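Local coordinates for protein 3-dehydroshikimate dehydratase (Bacillus anthracis, PDB 3DX5) that catalyses the manganese-dependent dehydration of 3-dehydroshikimate to 3,4-dihydroxybenzoate, the catecholate building block of the siderophore petrobactin, at residues A[131-136]-A[162-167]; A[69-74]-A[126-131]. All coordinates share one frame; numbering follows the deposited sequence. Where two conformers were deposited one is given.

Interaction 1. Residues A[131-136]-A[162-167]; sequences LFAQHN and VDHPNL
Ala-133, near the C-terminal end of helix 115-134, rests its methyl against Asn-166 and His-164, which lie in the loop leading from helix 152-162 into strand 167-172. The end of helix 115-134 is thereby joined to the loop entering strand 167-172, at the surface of the TIM barrel and well away from the metal and substrate sites.

Packing comes first. CB of Ala-133 sits 3.3 Å from OD1 of Asn-166, and the amide also reaches the alanine CA, with Asn-166 ND2 3.6 Å from Ala-133 CA. The methyl meets the His-164 ring at its edge, near the ring plane, 3.9 Å from CE1.

Polar bonds then set the loop side. His-164 and Asn-166 belong to a type I turn running from His-164 to Leu-167. Swinging CG of His-164 anti to its own backbone nitrogen (chi1 -169°) lets ND1 accept the N-H of Asn-166 at 3.0 Å, nearly straight at 165° and close to the ring plane. The other ring nitrogen, NE2, bonds to Glu-130 OE1 in the conformer given, so the imidazole is held at both nitrogens there; CD of Pro-165 lies above one face, offset toward the rim. Asn-166 ND2 donates to the carbonyl of Met-137, just past the helix end.

That end is a Schellman motif with Asn-136 as its C-prime residue, the positive phi turning the chain toward strand 138-142. A water accepts from Asn-166 ND2 at 3.1 Å and, less certainly, from ND2 of Asn-136 in the conformer given.

Interaction 2. Residues A[69-74]-A[126-131]; sequences DYLDIS and RMICEL. With DHB (3,4-dihydroxybenzoic acid), chain D.
The loop that follows strand 64-68 carries the substrate-binding Tyr-70 on one side and, through Leu-71 and Ile-73, leans on helix 115-134 with the other. Ile-128 is the residue it meets there, and all three aliphatic side chains are buried. CD1 of Leu-71 comes within 4.1 Å of CG2 of Ile-128, the two side chains crossing at a slant. The other branch of Ile-128, ending in CD1, is directed at Ile-73, but it is modelled too close to Ile-73 CG2 to be trusted, so the detail of this packing remains doubtful. Phe-79, at the start of helix 79-96, also packs on Ile-73.

In this TIM barrel, as in others, the loops at the C-terminal ends of the parallel strands form the active site, and here the pocket holds the product, 3,4-dihydroxybenzoic acid. Tyr-70 OH donates to the carboxylate oxygen O1 of DHB at 2.5 Å, a short bond, and O1 lies in the plane of the phenol ring at its edge. Trp-35 NE1 also bonds to this hydroxyl, while Ala-220 of the second subunit packs against the Tyr-70 side chain.

Two acidic residues shape the loop backbone. Asp-69 OD2 accepts the N-H of Tyr-70 through its anti lone pair at 2.7 Å, though the bond is bent to 131°, and it forms a salt bridge with Lys-85. Further along, Asp-72 makes an Asx turn: its OD1 takes the backbone N of Ser-74 from above the carboxylate plane, 3.1 Å away, and the OG of the same serine through the syn lone pair at 2.9 Å.

Both interactions use helix 115-134 and share Leu-131, with centres about 10 Å apart on the same side of the chain's centre. Along the chain they come in series: the 69-74 loop meets the helix at 126-131 before the 131-136 end goes on to meet 162-167. One helix thus faces two neighbours, the loop after strand 64-68 and the loop before strand 167-172. The two interactions also touch: Val-162 O lies 3.1 Å from Arg-126 NE, a probable hydrogen bond, and Leu-167 CB packs on Cys-129 SG. Interaction 2 reaches the substrate pocket through Tyr-70, whereas interaction 1 stays at the surface, joining the end of helix 115-134 to the loop before strand 167-172.

Interaction 1. Residues A[131-136]-A[162-167]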
ATOM      1  N   LEU A 131     -23.634   3.912 -16.781  1.00 11.99           N
ATOM      2  CA  LEU A 131     -22.956   5.176 -16.459  1.00 12.84           C
ATOM      3  C   LEU A 131     -21.719   5.398 -17.378  1.00 13.00           C
ATOM      4  O   LEU A 131     -21.602   6.436 -18.058  1.00 12.40           O
ATOM      5  CB  LEU A 131     -22.541   5.187 -14.985  1.00 13.36           C
ATOM      6  CG  LEU A 131     -22.032   6.502 -14.386  1.00 16.93           C
ATOM      7  CD1 LEU A 131     -22.228   6.522 -12.883  1.00 18.44           C
ATOM      8  CD2 LEU A 131     -20.540   6.699 -14.695  1.00 21.17           C
ATOM      9  N   PHE A 132     -20.802   4.432 -17.395  1.00 12.45           N
ATOM     10  CA  PHE A 132     -19.595   4.554 -18.210  1.00 13.42           C
ATOM     11  C   PHE A 132     -19.880   4.560 -19.717  1.00 13.94           C
ATOM     12  O   PHE A 132     -19.151   5.218 -20.477  1.00 14.25           O
ATOM     13  CB  PHE A 132     -18.543   3.488 -17.846  1.00 13.55           C
ATOM     14  CG  PHE A 132     -17.826   3.782 -16.554  1.00 13.44           C
ATOM     15  CD1 PHE A 132     -16.992   4.897 -16.441  1.00 12.10           C
ATOM     16  CD2 PHE A 132     -18.055   2.992 -15.421  1.00 14.05           C
ATOM     17  CE1 PHE A 132     -16.333   5.172 -15.235  1.00 12.99           C
ATOM     18  CE2 PHE A 132     -17.407   3.255 -14.188  1.00 12.51           C
ATOM     19  CZ  PHE A 132     -16.550   4.335 -14.095  1.00 14.22           C
ATOM     20  N   ALA A 133     -20.940   3.870 -20.159  1.00 13.95           N
ATOM     21  CA  ALA A 133     -21.302   3.907 -21.588  1.00 14.58           C
ATOM     22  C   ALA A 133     -21.613   5.348 -22.078  1.00 14.96           C
ATOM     23  O   ALA A 133     -21.435   5.649 -23.254  1.00 13.80           O
ATOM     24  CB  ALA A 133     -22.502   2.961 -21.910  1.00 15.02           C
ATOM     25  N   GLN A 134     -22.075   6.222 -21.188  0.50 14.98           N
ATOM     26  CA  GLN A 134     -22.327   7.616 -21.571  0.50 15.61           C
ATOM     27  C   GLN A 134     -21.021   8.277 -21.993  0.50 15.65           C
ATOM     28  O   GLN A 134     -20.995   9.089 -22.924  0.50 15.01           O
ATOM     29  CB  GLN A 134     -22.952   8.390 -20.416  0.50 15.58           C
ATOM     30  CG  GLN A 134     -24.351   7.931 -20.079  0.50 17.80           C
ATOM     31  CD  GLN A 134     -24.904   8.687 -18.915  0.50 19.51           C
ATOM     32  OE1 GLN A 134     -24.214   8.895 -17.917  0.50 23.71           O
ATOM     33  NE2 GLN A 134     -26.139   9.114 -19.025  0.50 19.17           N
ATOM     34  N   HIS A 135     -19.942   7.897 -21.313  1.00 15.37           N
ATOM     35  CA  HIS A 135     -18.624   8.472 -21.573  1.00 15.40           C
ATOM     36  C   HIS A 135     -17.845   7.687 -22.610  1.00 15.66           C
ATOM     37  O   HIS A 135     -16.651   7.914 -22.762  1.00 16.55           O
ATOM     38  CB  HIS A 135     -17.795   8.479 -20.282  1.00 15.09           C
ATOM     39  CG  HIS A 135     -18.432   9.235 -19.167  1.00 15.89           C
ATOM     40  ND1 HIS A 135     -18.360  10.607 -19.070  1.00 16.52           N
ATOM     41  CD2 HIS A 135     -19.202   8.822 -18.130  1.00 15.71           C
ATOM     42  CE1 HIS A 135     -19.041  11.010 -18.009  1.00 17.77           C
ATOM     43  NE2 HIS A 135     -19.556   9.946 -17.417  1.00 16.29           N
ATOM     44  N   ASN A 136     -18.524   6.764 -23.289  0.50 15.31           N
ATOM     45  CA  ASN A 136     -17.887   5.785 -24.182  0.50 15.04           C
ATOM     46  C   ASN A 136     -16.690   5.093 -23.544  0.50 14.42           C
ATOM     47  O   ASN A 136     -15.599   5.066 -24.109  0.50 14.50           O
ATOM     48  CB  ASN A 136     -17.493   6.437 -25.502  0.50 14.87           C
ATOM     49  CG  ASN A 136     -18.680   7.004 -26.223  0.50 13.97           C
ATOM     50  OD1 ASN A 136     -18.772   8.199 -26.434  0.50 14.38           O
ATOM     51  ND2 ASN A 136     -19.615   6.148 -26.567  0.50 13.13           N
ATOM     52  N   VAL A 162     -25.423  -9.981 -17.135  1.00 11.05           N
ATOM     53  CA  VAL A 162     -25.424  -8.514 -17.225  1.00 10.04           C
ATOM     54  C   VAL A 162     -25.902  -8.078 -18.626  1.00 11.15           C
ATOM     55  O   VAL A 162     -26.756  -7.172 -18.760  1.00 10.91           O
ATOM     56  CB  VAL A 162     -24.032  -7.899 -16.917  1.00 10.47           C
ATOM     57  CG1 VAL A 162     -24.013  -6.391 -17.222  1.00  9.61           C
ATOM     58  CG2 VAL A 162     -23.617  -8.144 -15.440  1.00  7.67           C
ATOM     59  N   ASP A 163     -25.341  -8.722 -19.654  1.00 10.96           N
ATOM     60  CA  ASP A 163     -25.764  -8.534 -21.029  1.00 11.68           C
ATOM     61  C   ASP A 163     -25.736  -7.046 -21.404  1.00 11.80           C
ATOM     62  O   ASP A 163     -26.739  -6.484 -21.834  1.00 12.43           O
ATOM     63  CB  ASP A 163     -27.165  -9.161 -21.220  1.00 12.42           C
ATOM     64  CG  ASP A 163     -27.542  -9.311 -22.677  1.00 15.85           C
ATOM     65  OD1 ASP A 163     -26.652  -9.213 -23.551  1.00 18.51           O
ATOM     66  OD2 ASP A 163     -28.738  -9.512 -22.956  1.00 21.89           O
ATOM     67  N   HIS A 164     -24.593  -6.397 -21.215  1.00 11.26           N
ATOM     68  CA  HIS A 164     -24.451  -4.989 -21.579  1.00 11.07           C
ATOM     69  C   HIS A 164     -23.204  -4.857 -22.473  1.00 10.71           C
ATOM     70  O   HIS A 164     -22.205  -5.476 -22.164  1.00 10.45           O
ATOM     71  CB  HIS A 164     -24.277  -4.113 -20.324  1.00 10.94           C
ATOM     72  CG  HIS A 164     -24.388  -2.647 -20.607  1.00 11.07           C
ATOM     73  ND1 HIS A 164     -23.368  -1.923 -21.187  1.00  9.39           N
ATOM     74  CD2 HIS A 164     -25.412  -1.773 -20.413  1.00 10.79           C
ATOM     75  CE1 HIS A 164     -23.748  -0.661 -21.326  1.00 10.11           C
ATOM     76  NE2 HIS A 164     -24.985  -0.543 -20.863  1.00 12.45           N
ATOM     77  N   PRO A 165     -23.272  -4.044 -23.565  1.00 10.88           N
ATOM     78  CA  PRO A 165     -22.151  -3.898 -24.502  1.00 11.32           C
ATOM     79  C   PRO A 165     -20.881  -3.267 -23.925  1.00 11.74           C
ATOM     80  O   PRO A 165     -19.818  -3.414 -24.523  1.00 11.59           O
ATOM     81  CB  PRO A 165     -22.731  -3.042 -25.642  1.00 11.03           C
ATOM     82  CG  PRO A 165     -23.943  -2.397 -25.082  1.00 12.68           C
ATOM     83  CD  PRO A 165     -24.501  -3.398 -24.094  1.00 10.84           C
ATOM     84  N   ASN A 166     -20.953  -2.609 -22.766  1.00 11.17           N
ATOM     85  CA  ASN A 166     -19.724  -1.989 -22.235  1.00 11.24           C
ATOM     86  C   ASN A 166     -19.034  -2.797 -21.142  1.00 11.17           C
ATOM     87  O   ASN A 166     -18.059  -2.335 -20.549  1.00 11.17           O
ATOM     88  CB  ASN A 166     -19.968  -0.556 -21.760  1.00 11.47           C
ATOM     89  CG  ASN A 166     -20.366   0.353 -22.883  1.00 13.60           C
ATOM     90  OD1 ASN A 166     -21.460   0.208 -23.438  1.00 16.70           O
ATOM     91  ND2 ASN A 166     -19.485   1.274 -23.256  1.00 14.49           N
ATOM     92  N   LEU A 167     -19.561  -3.987 -20.841  1.00 11.05           N
ATOM     93  CA  LEU A 167     -18.914  -4.859 -19.844  1.00 10.52           C
ATOM     94  C   LEU A 167     -17.895  -5.710 -20.579  1.00 10.88           C
ATOM     95  O   LEU A 167     -18.234  -6.432 -21.545  1.00 10.35           O
ATOM     96  CB  LEU A 167     -19.933  -5.778 -19.177  1.00 10.36           C
ATOM     97  CG  LEU A 167     -19.290  -6.622 -18.075  1.00  9.31           C
ATOM     98  CD1 LEU A 167     -18.782  -5.655 -16.981  1.00  6.90           C
ATOM     99  CD2 LEU A 167     -20.354  -7.581 -17.544  1.00 11.18           C
TER
HETATM  100  O   HOH W   1     -19.666   3.061 -25.766  1.00 28.69           O

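Interaction 2. Residues A[69-74]-A[126-131]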
ATOM      1  N   ASP A  69      -8.982   0.231 -10.581  1.00 11.30           N
ATOM      2  CA  ASP A  69      -9.512   0.656  -9.316  1.00 12.50           C
ATOM      3  C   ASP A  69     -10.391  -0.434  -8.723  1.00 12.78           C
ATOM      4  O   ASP A  69     -10.187  -1.613  -9.027  1.00 12.90           O
ATOM      5  CB  ASP A  69     -10.237   2.000  -9.488  1.00 12.52           C
ATOM      6  CG  ASP A  69     -10.126   2.883  -8.227  1.00 17.98           C
ATOM      7  OD1 ASP A  69      -9.713   4.060  -8.357  1.00 21.55           O
ATOM      8  OD2 ASP A  69     -10.454   2.402  -7.104  1.00 18.23           O
ATOM      9  N   TYR A  70     -11.337  -0.049  -7.870  1.00 12.37           N
ATOM     10  CA  TYR A  70     -12.112  -0.978  -7.039  1.00 14.32           C
ATOM     11  C   TYR A  70     -13.436  -0.276  -6.841  1.00 14.80           C
ATOM     12  O   TYR A  70     -13.478   0.794  -6.247  1.00 14.78           O
ATOM     13  CB  TYR A  70     -11.426  -1.190  -5.646  1.00 14.52           C
ATOM     14  CG  TYR A  70      -9.921  -1.478  -5.745  1.00 17.28           C
ATOM     15  CD1 TYR A  70      -9.442  -2.803  -5.829  1.00 18.53           C
ATOM     16  CD2 TYR A  70      -8.974  -0.421  -5.797  1.00 16.26           C
ATOM     17  CE1 TYR A  70      -8.059  -3.066  -5.963  1.00 15.56           C
ATOM     18  CE2 TYR A  70      -7.620  -0.683  -5.966  1.00 15.60           C
ATOM     19  CZ  TYR A  70      -7.168  -2.001  -6.038  1.00 15.44           C
ATOM     20  OH  TYR A  70      -5.807  -2.259  -6.177  1.00 14.96           O
ATOM     21  N   LEU A  71     -14.516  -0.822  -7.369  1.00 14.90           N
ATOM     22  CA  LEU A  71     -15.817  -0.190  -7.142  1.00 15.37           C
ATOM     23  C   LEU A  71     -16.641  -1.053  -6.203  1.00 15.86           C
ATOM     24  O   LEU A  71     -16.854  -2.216  -6.465  1.00 15.83           O
ATOM     25  CB  LEU A  71     -16.550   0.042  -8.458  1.00 14.86           C
ATOM     26  CG  LEU A  71     -15.786   0.925  -9.446  1.00 15.92           C
ATOM     27  CD1 LEU A  71     -16.447   0.864 -10.839  1.00 14.21           C
ATOM     28  CD2 LEU A  71     -15.712   2.381  -8.885  1.00 15.00           C
ATOM     29  N   ASP A  72     -17.093  -0.472  -5.108  1.00 16.73           N
ATOM     30  CA  ASP A  72     -17.847  -1.218  -4.145  1.00 18.28           C
ATOM     31  C   ASP A  72     -19.317  -1.282  -4.556  1.00 18.03           C
ATOM     32  O   ASP A  72     -20.062  -0.303  -4.443  1.00 17.32           O
ATOM     33  CB  ASP A  72     -17.689  -0.607  -2.752  1.00 18.69           C
ATOM     34  CG  ASP A  72     -18.350  -1.460  -1.672  1.00 23.49           C
ATOM     35  OD1 ASP A  72     -18.780  -2.609  -1.960  1.00 24.72           O
ATOM     36  OD2 ASP A  72     -18.459  -0.977  -0.530  1.00 30.67           O
ATOM     37  N   ILE A  73     -19.736  -2.438  -5.042  1.00 19.07           N
ATOM     38  CA  ILE A  73     -21.146  -2.600  -5.350  1.00 21.33           C
ATOM     39  C   ILE A  73     -21.814  -3.702  -4.483  1.00 21.60           C
ATOM     40  O   ILE A  73     -22.896  -4.166  -4.786  1.00 21.92           O
ATOM     41  CB  ILE A  73     -21.450  -2.593  -6.934  1.00 22.24           C
ATOM     42  CG1 ILE A  73     -20.449  -3.339  -7.764  1.00 21.73           C
ATOM     43  CG2 ILE A  73     -21.167  -1.233  -7.522  1.00 23.83           C
ATOM     44  CD1 ILE A  73     -20.327  -4.691  -7.379  1.00 26.95           C
ATOM     45  N   SER A  74     -21.149  -4.094  -3.398  1.00 22.15           N
ATOM     46  CA  SER A  74     -21.734  -4.978  -2.388  1.00 23.96           C
ATOM     47  C   SER A  74     -22.988  -4.354  -1.742  1.00 25.41           C
ATOM     48  O   SER A  74     -23.226  -3.150  -1.850  1.00 25.43           O
ATOM     49  CB  SER A  74     -20.711  -5.305  -1.304  1.00 23.13           C
ATOM     50  OG  SER A  74     -20.585  -4.226  -0.373  1.00 25.41           O
ATOM     51  N   ARG A 126     -24.605  -3.713 -14.115  1.00 11.66           N
ATOM     52  CA  ARG A 126     -25.304  -3.202 -15.297  1.00 12.03           C
ATOM     53  C   ARG A 126     -25.418  -1.680 -15.216  1.00 12.25           C
ATOM     54  O   ARG A 126     -25.156  -0.973 -16.213  1.00 12.91           O
ATOM     55  CB  ARG A 126     -26.712  -3.816 -15.478  1.00 11.79           C
ATOM     56  CG  ARG A 126     -27.330  -3.454 -16.840  1.00 11.96           C
ATOM     57  CD  ARG A 126     -28.756  -4.019 -17.008  1.00 14.64           C
ATOM     58  NE  ARG A 126     -28.684  -5.478 -17.071  1.00 14.25           N
ATOM     59  CZ  ARG A 126     -29.172  -6.303 -16.158  1.00 12.21           C
ATOM     60  NH1 ARG A 126     -29.804  -5.837 -15.081  1.00 11.36           N
ATOM     61  NH2 ARG A 126     -29.011  -7.603 -16.328  1.00 10.79           N
HETATM   62  N   MSE A 127     -25.787  -1.192 -14.035  1.00 12.12           N
HETATM   63  CA  MSE A 127     -25.904   0.261 -13.768  1.00 13.44           C
HETATM   64  C   MSE A 127     -24.589   0.989 -13.970  1.00 12.97           C
HETATM   65  O   MSE A 127     -24.566   2.059 -14.553  1.00 13.89           O
HETATM   66  CB  MSE A 127     -26.412   0.531 -12.345  1.00 12.72           C
HETATM   67  CG  MSE A 127     -27.864   0.114 -12.172  1.00 18.04           C
HETATM   68 SE   MSE A 127     -28.491   0.297 -10.320  0.60 20.68          SE
HETATM   69  CE  MSE A 127     -28.260   2.235 -10.231  1.00 22.69           C
ATOM     70  N   ILE A 128     -23.501   0.409 -13.474  1.00 12.99           N
ATOM     71  CA  ILE A 128     -22.175   0.998 -13.660  1.00 12.83           C
ATOM     72  C   ILE A 128     -21.774   1.009 -15.138  1.00 12.19           C
ATOM     73  O   ILE A 128     -21.210   1.989 -15.603  1.00 11.09           O
ATOM     74  CB  ILE A 128     -21.154   0.300 -12.770  1.00 13.12           C
ATOM     75  CG1 ILE A 128     -21.309   0.863 -11.341  1.00 13.43           C
ATOM     76  CG2 ILE A 128     -19.726   0.512 -13.278  1.00 13.63           C
ATOM     77  CD1 ILE A 128     -20.769  -0.075 -10.302  1.00 16.47           C
ATOM     78  N   CYS A 129     -22.087  -0.064 -15.863  1.00 11.50           N
ATOM     79  CA  CYS A 129     -21.877  -0.101 -17.304  1.00 12.26           C
ATOM     80  C   CYS A 129     -22.637   1.016 -18.021  1.00 11.91           C
ATOM     81  O   CYS A 129     -22.080   1.665 -18.925  1.00 12.70           O
ATOM     82  CB  CYS A 129     -22.292  -1.461 -17.874  1.00 11.59           C
ATOM     83  SG  CYS A 129     -21.098  -2.729 -17.462  1.00 14.85           S
ATOM     84  N   GLU A 130     -23.889   1.250 -17.635  0.50 11.95           N
ATOM     85  CA  GLU A 130     -24.683   2.291 -18.281  0.50 11.85           C
ATOM     86  C   GLU A 130     -24.162   3.702 -17.985  0.50 11.88           C
ATOM     87  O   GLU A 130     -24.229   4.583 -18.843  0.50 11.32           O
ATOM     88  CB  GLU A 130     -26.174   2.150 -17.949  0.50 12.21           C
ATOM     89  CG  GLU A 130     -26.936   1.364 -19.005  0.50 14.03           C
ATOM     90  CD  GLU A 130     -27.083   2.133 -20.317  0.50 14.47           C
ATOM     91  OE1 GLU A 130     -26.439   1.768 -21.335  0.50 12.47           O
ATOM     92  OE2 GLU A 130     -27.843   3.121 -20.317  0.50 16.37           O
ATOM     93  N   LEU A 131     -23.634   3.912 -16.781  1.00 11.99           N
ATOM     94  CA  LEU A 131     -22.956   5.176 -16.459  1.00 12.84           C
ATOM     95  C   LEU A 131     -21.719   5.398 -17.378  1.00 13.00           C
ATOM     96  O   LEU A 131     -21.602   6.436 -18.058  1.00 12.40           O
ATOM     97  CB  LEU A 131     -22.541   5.187 -14.985  1.00 13.36           C
ATOM     98  CG  LEU A 131     -22.032   6.502 -14.386  1.00 16.93           C
ATOM     99  CD1 LEU A 131     -22.228   6.522 -12.883  1.00 18.44           C
ATOM    100  CD2 LEU A 131     -20.540   6.699 -14.695  1.00 21.17           C
TER
HETATM  101  C1  DHB D 289      -4.646  -6.822  -7.393  1.00 18.25           C
HETATM  102  C2  DHB D 289      -4.587  -7.502  -8.606  1.00 18.29           C
HETATM  103  C3  DHB D 289      -4.211  -8.848  -8.646  1.00 18.33           C
HETATM  104  O3  DHB D 289      -4.135  -9.586  -9.799  1.00 15.67           O
HETATM  105  C4  DHB D 289      -3.913  -9.527  -7.382  1.00 20.66           C
HETATM  106  O4  DHB D 289      -3.562 -10.829  -7.460  1.00 20.45           O
HETATM  107  C5  DHB D 289      -4.004  -8.845  -6.172  1.00 19.34           C
HETATM  108  C6  DHB D 289      -4.368  -7.486  -6.195  1.00 20.09           C
HETATM  109  C   DHB D 289      -5.037  -5.354  -7.391  1.00 18.97           C
HETATM  110  O1  DHB D 289      -5.156  -4.683  -6.360  1.00 18.58           O
HETATM  111  O2  DHB D 289      -5.244  -4.732  -8.549  1.00 18.36           O